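Local coordinates for protein lantibiotic dehydratase (Microbispora corallina, PDB 5EHK) that probably dehydrates serine and threonine residues of the NAI-107 precursor peptide in a reaction that depends on aminoacyl-tRNA, at residues Leu202-Pro214 with Ser227-Leu241. Sequence-based numbering, arbitrary orientation.
Sequences LTVRGDRIVLDCP and STVSARRSPVVAEIL
Strands 208-212 and 228-232 run antiparallel, their axes 161° apart, and pair through two hydrogen-bonded couples, Ile209 with Ala231 and Leu211 with Val229. With strand 203-205, joined to 208-212 by a type II' turn from Arg205 to Arg208, they make a three-stranded antiparallel sheet in strand order 1-2-3. Ile209 N donates to Ala231 O at 2.7 Å, and Ala231 N returns the bond to Ile209 O. Past the last strand pair, Arg233 N still reaches Asp207 O.

The face bearing Ile209, Leu211, Val229 and Ala231 meets helix 235-243 mainly through Leu241. With CG1 anti to the backbone N (chi1 -166°), Ile209 sends that branch tip to tip against Leu241, CG1 lying 3.8 Å from Leu241 CD1, while its CG2 touches Ala231 CB. Leu202 crosses Leu241 at about a right angle, and its CD1 also touches Leu241 CD1, which thus meets both Leu202 and Ile209. Further along, Pro214 CG rests on Val229 CG2 at 4.1 Å. Helix 267-278 covers the same side, with Gln278 touching Val229 and Met275 touching Val237.

The other face carries Val210, Ser230, Asp212 and Thr228 and looks toward the second subunit, where Asp212 forms a salt bridge with Arg829 of that subunit. Ser230 OG is hydrogen-bonded to Asp833 of the second subunit. At the turn, Asp207 OD2 makes a salt bridge with Arg232 NH1, the carboxylate and guanidinium planes turned 54° apart. Arg208 starts away from strand 228-232, but bends at chi2 and chi3 bring its guanidinium back across it: NH1 donates to Ser230 OG at 2.9 Å, with the hydroxyl oxygen almost in the guanidinium plane.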
# COMPACT_ATOMS: atom_id res chain seq x y z
N LEU A 202 -15.44 -28.82 9.50
CA LEU A 202 -16.34 -29.03 8.37
C LEU A 202 -17.23 -27.82 8.22
O LEU A 202 -17.74 -27.29 9.20
CB LEU A 202 -17.21 -30.27 8.59
CG LEU A 202 -16.42 -31.57 8.60
CD1 LEU A 202 -17.31 -32.78 8.85
CD2 LEU A 202 -15.64 -31.69 7.30
N THR A 203 -17.45 -27.40 6.99
CA THR A 203 -18.37 -26.30 6.75
C THR A 203 -19.34 -26.76 5.67
O THR A 203 -18.93 -27.43 4.69
CB THR A 203 -17.64 -24.96 6.40
OG1 THR A 203 -18.19 -24.40 5.19
CG2 THR A 203 -16.11 -25.15 6.25
N VAL A 204 -20.62 -26.46 5.88
CA VAL A 204 -21.73 -26.82 4.99
C VAL A 204 -21.97 -25.83 3.86
O VAL A 204 -22.30 -24.67 4.11
CB VAL A 204 -23.03 -26.90 5.79
CG1 VAL A 204 -24.21 -27.14 4.87
CG2 VAL A 204 -22.93 -27.97 6.83
N ARG A 205 -21.85 -26.26 2.62
CA ARG A 205 -22.14 -25.37 1.50
C ARG A 205 -23.18 -25.98 0.58
O ARG A 205 -22.89 -26.92 -0.17
CB ARG A 205 -20.88 -25.05 0.72
CG ARG A 205 -19.98 -24.10 1.45
CD ARG A 205 -18.70 -23.81 0.69
NE ARG A 205 -18.05 -22.68 1.32
CZ ARG A 205 -16.94 -22.77 2.04
NH1 ARG A 205 -16.33 -23.94 2.18
NH2 ARG A 205 -16.41 -21.68 2.59
N GLY A 206 -24.39 -25.46 0.65
CA GLY A 206 -25.49 -25.94 -0.17
C GLY A 206 -25.86 -27.34 0.25
O GLY A 206 -26.23 -27.57 1.40
N ASP A 207 -25.70 -28.29 -0.67
CA ASP A 207 -25.96 -29.70 -0.41
C ASP A 207 -24.66 -30.49 -0.27
O ASP A 207 -24.66 -31.72 -0.29
CB ASP A 207 -26.71 -30.30 -1.58
CG ASP A 207 -25.91 -30.24 -2.86
OD1 ASP A 207 -25.36 -29.14 -3.15
OD2 ASP A 207 -25.77 -31.28 -3.53
N ARG A 208 -23.55 -29.78 -0.12
CA ARG A 208 -22.26 -30.43 0.03
C ARG A 208 -21.67 -30.17 1.41
O ARG A 208 -21.91 -29.11 2.03
CB ARG A 208 -21.27 -29.92 -1.00
CG ARG A 208 -21.75 -30.00 -2.43
CD ARG A 208 -20.60 -30.35 -3.36
NE ARG A 208 -21.01 -31.48 -4.17
CZ ARG A 208 -20.26 -32.54 -4.43
NH1 ARG A 208 -19.02 -32.61 -3.97
NH2 ARG A 208 -20.76 -33.52 -5.18
N ILE A 209 -20.91 -31.14 1.89
CA ILE A 209 -20.07 -30.96 3.07
C ILE A 209 -18.61 -30.68 2.61
O ILE A 209 -18.06 -31.38 1.75
CB ILE A 209 -20.21 -32.16 4.04
CG1 ILE A 209 -19.64 -31.83 5.41
CG2 ILE A 209 -19.58 -33.40 3.49
CD1 ILE A 209 -20.38 -30.70 6.11
N VAL A 210 -18.01 -29.63 3.15
CA VAL A 210 -16.68 -29.23 2.72
C VAL A 210 -15.69 -29.20 3.86
O VAL A 210 -15.98 -28.66 4.93
CB VAL A 210 -16.70 -27.86 1.99
CG1 VAL A 210 -15.30 -27.38 1.68
CG2 VAL A 210 -17.49 -27.97 0.69
N LEU A 211 -14.54 -29.83 3.64
CA LEU A 211 -13.39 -29.73 4.53
C LEU A 211 -12.27 -28.94 3.85
O LEU A 211 -11.64 -29.43 2.92
CB LEU A 211 -12.87 -31.11 4.94
CG LEU A 211 -11.62 -31.19 5.84
CD1 LEU A 211 -11.92 -30.53 7.16
CD2 LEU A 211 -11.17 -32.63 6.08
N ASP A 212 -12.01 -27.72 4.29
CA ASP A 212 -10.87 -26.99 3.73
C ASP A 212 -9.59 -27.55 4.37
O ASP A 212 -9.54 -27.77 5.58
CB ASP A 212 -11.00 -25.48 3.98
CG ASP A 212 -12.29 -24.88 3.39
OD1 ASP A 212 -12.61 -25.19 2.23
OD2 ASP A 212 -12.99 -24.09 4.09
N CYS A 213 -8.58 -27.80 3.55
CA CYS A 213 -7.28 -28.30 4.01
C CYS A 213 -7.33 -29.59 4.84
O CYS A 213 -7.21 -29.56 6.07
CB CYS A 213 -6.58 -27.22 4.83
SG CYS A 213 -6.49 -25.67 3.96
N PRO A 214 -7.51 -30.73 4.17
CA PRO A 214 -7.33 -31.94 4.97
C PRO A 214 -5.84 -32.18 5.22
O PRO A 214 -5.01 -31.61 4.50
CB PRO A 214 -7.93 -33.03 4.07
CG PRO A 214 -7.75 -32.51 2.67
CD PRO A 214 -7.82 -31.00 2.76
N SER A 227 -5.62 -31.20 -0.96
CA SER A 227 -5.93 -29.79 -1.18
C SER A 227 -7.29 -29.37 -0.59
O SER A 227 -7.38 -28.43 0.21
CB SER A 227 -5.92 -29.47 -2.68
OG SER A 227 -6.41 -28.17 -2.94
N THR A 228 -8.34 -30.08 -0.99
CA THR A 228 -9.70 -29.81 -0.50
C THR A 228 -10.61 -31.02 -0.72
O THR A 228 -10.46 -31.76 -1.70
CB THR A 228 -10.30 -28.53 -1.13
OG1 THR A 228 -11.72 -28.54 -0.95
CG2 THR A 228 -10.02 -28.48 -2.62
N VAL A 229 -11.53 -31.25 0.21
CA VAL A 229 -12.46 -32.36 0.11
C VAL A 229 -13.90 -31.87 0.01
O VAL A 229 -14.37 -31.15 0.89
CB VAL A 229 -12.32 -33.31 1.30
CG1 VAL A 229 -13.60 -34.15 1.48
CG2 VAL A 229 -11.10 -34.20 1.11
N SER A 230 -14.60 -32.26 -1.05
CA SER A 230 -16.00 -31.86 -1.25
C SER A 230 -16.89 -33.07 -1.40
O SER A 230 -16.91 -33.69 -2.46
CB SER A 230 -16.14 -31.00 -2.52
OG SER A 230 -17.45 -30.49 -2.65
N ALA A 231 -17.63 -33.41 -0.35
CA ALA A 231 -18.53 -34.56 -0.39
C ALA A 231 -19.99 -34.10 -0.49
O ALA A 231 -20.34 -33.05 0.03
CB ALA A 231 -18.34 -35.40 0.85
N ARG A 232 -20.84 -34.87 -1.17
CA ARG A 232 -22.27 -34.55 -1.17
C ARG A 232 -22.88 -34.87 0.20
O ARG A 232 -22.63 -35.94 0.78
CB ARG A 232 -23.02 -35.31 -2.26
CG ARG A 232 -24.53 -35.01 -2.28
CD ARG A 232 -25.29 -35.82 -3.32
NE ARG A 232 -24.73 -35.67 -4.66
CZ ARG A 232 -25.11 -34.75 -5.56
NH1 ARG A 232 -26.07 -33.87 -5.27
NH2 ARG A 232 -24.53 -34.71 -6.76
N ARG A 233 -23.70 -33.96 0.72
CA ARG A 233 -24.27 -34.10 2.06
C ARG A 233 -25.66 -34.73 2.03
O ARG A 233 -26.67 -34.05 2.14
CB ARG A 233 -24.30 -32.75 2.77
CG ARG A 233 -24.80 -32.79 4.19
CD ARG A 233 -24.70 -31.40 4.81
NE ARG A 233 -25.23 -31.37 6.17
CZ ARG A 233 -26.45 -30.93 6.45
NH1 ARG A 233 -27.23 -30.52 5.47
NH2 ARG A 233 -26.90 -30.93 7.70
N SER A 234 -25.70 -36.04 1.86
CA SER A 234 -26.95 -36.79 1.82
C SER A 234 -27.53 -36.87 3.23
O SER A 234 -26.87 -36.47 4.18
CB SER A 234 -26.66 -38.20 1.29
OG SER A 234 -25.68 -38.85 2.07
N PRO A 235 -28.77 -37.36 3.36
CA PRO A 235 -29.35 -37.50 4.70
C PRO A 235 -28.59 -38.46 5.60
O PRO A 235 -28.58 -38.27 6.81
CB PRO A 235 -30.75 -38.03 4.43
CG PRO A 235 -31.07 -37.65 3.07
CD PRO A 235 -29.78 -37.55 2.31
N VAL A 236 -28.00 -39.51 5.03
CA VAL A 236 -27.25 -40.49 5.83
C VAL A 236 -25.96 -39.87 6.34
O VAL A 236 -25.60 -40.00 7.51
CB VAL A 236 -26.89 -41.74 5.03
CG1 VAL A 236 -26.56 -42.88 6.00
CG2 VAL A 236 -28.03 -42.13 4.12
N VAL A 237 -25.25 -39.23 5.41
CA VAL A 237 -24.05 -38.44 5.69
C VAL A 237 -24.29 -37.38 6.77
O VAL A 237 -23.48 -37.26 7.70
CB VAL A 237 -23.50 -37.79 4.38
CG1 VAL A 237 -22.57 -36.63 4.68
CG2 VAL A 237 -22.82 -38.84 3.49
N ALA A 238 -25.40 -36.65 6.69
CA ALA A 238 -25.68 -35.59 7.66
C ALA A 238 -26.01 -36.14 9.06
O ALA A 238 -25.57 -35.56 10.07
CB ALA A 238 -26.80 -34.70 7.19
N GLU A 239 -26.73 -37.26 9.10
CA GLU A 239 -27.07 -37.93 10.36
C GLU A 239 -25.83 -38.46 11.07
O GLU A 239 -25.73 -38.42 12.30
CB GLU A 239 -28.03 -39.09 10.10
CG GLU A 239 -28.57 -39.75 11.36
CD GLU A 239 -29.69 -38.96 12.00
OE1 GLU A 239 -30.24 -38.07 11.32
OE2 GLU A 239 -29.99 -39.20 13.19
N ILE A 240 -24.88 -38.95 10.27
CA ILE A 240 -23.65 -39.49 10.81
C ILE A 240 -22.90 -38.36 11.49
O ILE A 240 -22.54 -38.45 12.67
CB ILE A 240 -22.80 -40.12 9.69
CG1 ILE A 240 -23.40 -41.46 9.26
CG2 ILE A 240 -21.37 -40.30 10.15
CD1 ILE A 240 -22.70 -42.14 8.11
N LEU A 241 -22.70 -37.29 10.73
CA LEU A 241 -21.95 -36.14 11.23
C LEU A 241 -22.57 -35.53 12.50
O LEU A 241 -21.86 -35.14 13.41
CB LEU A 241 -21.80 -35.08 10.14
CG LEU A 241 -20.89 -35.51 8.99
CD1 LEU A 241 -20.76 -34.39 7.94
CD2 LEU A 241 -19.54 -35.97 9.48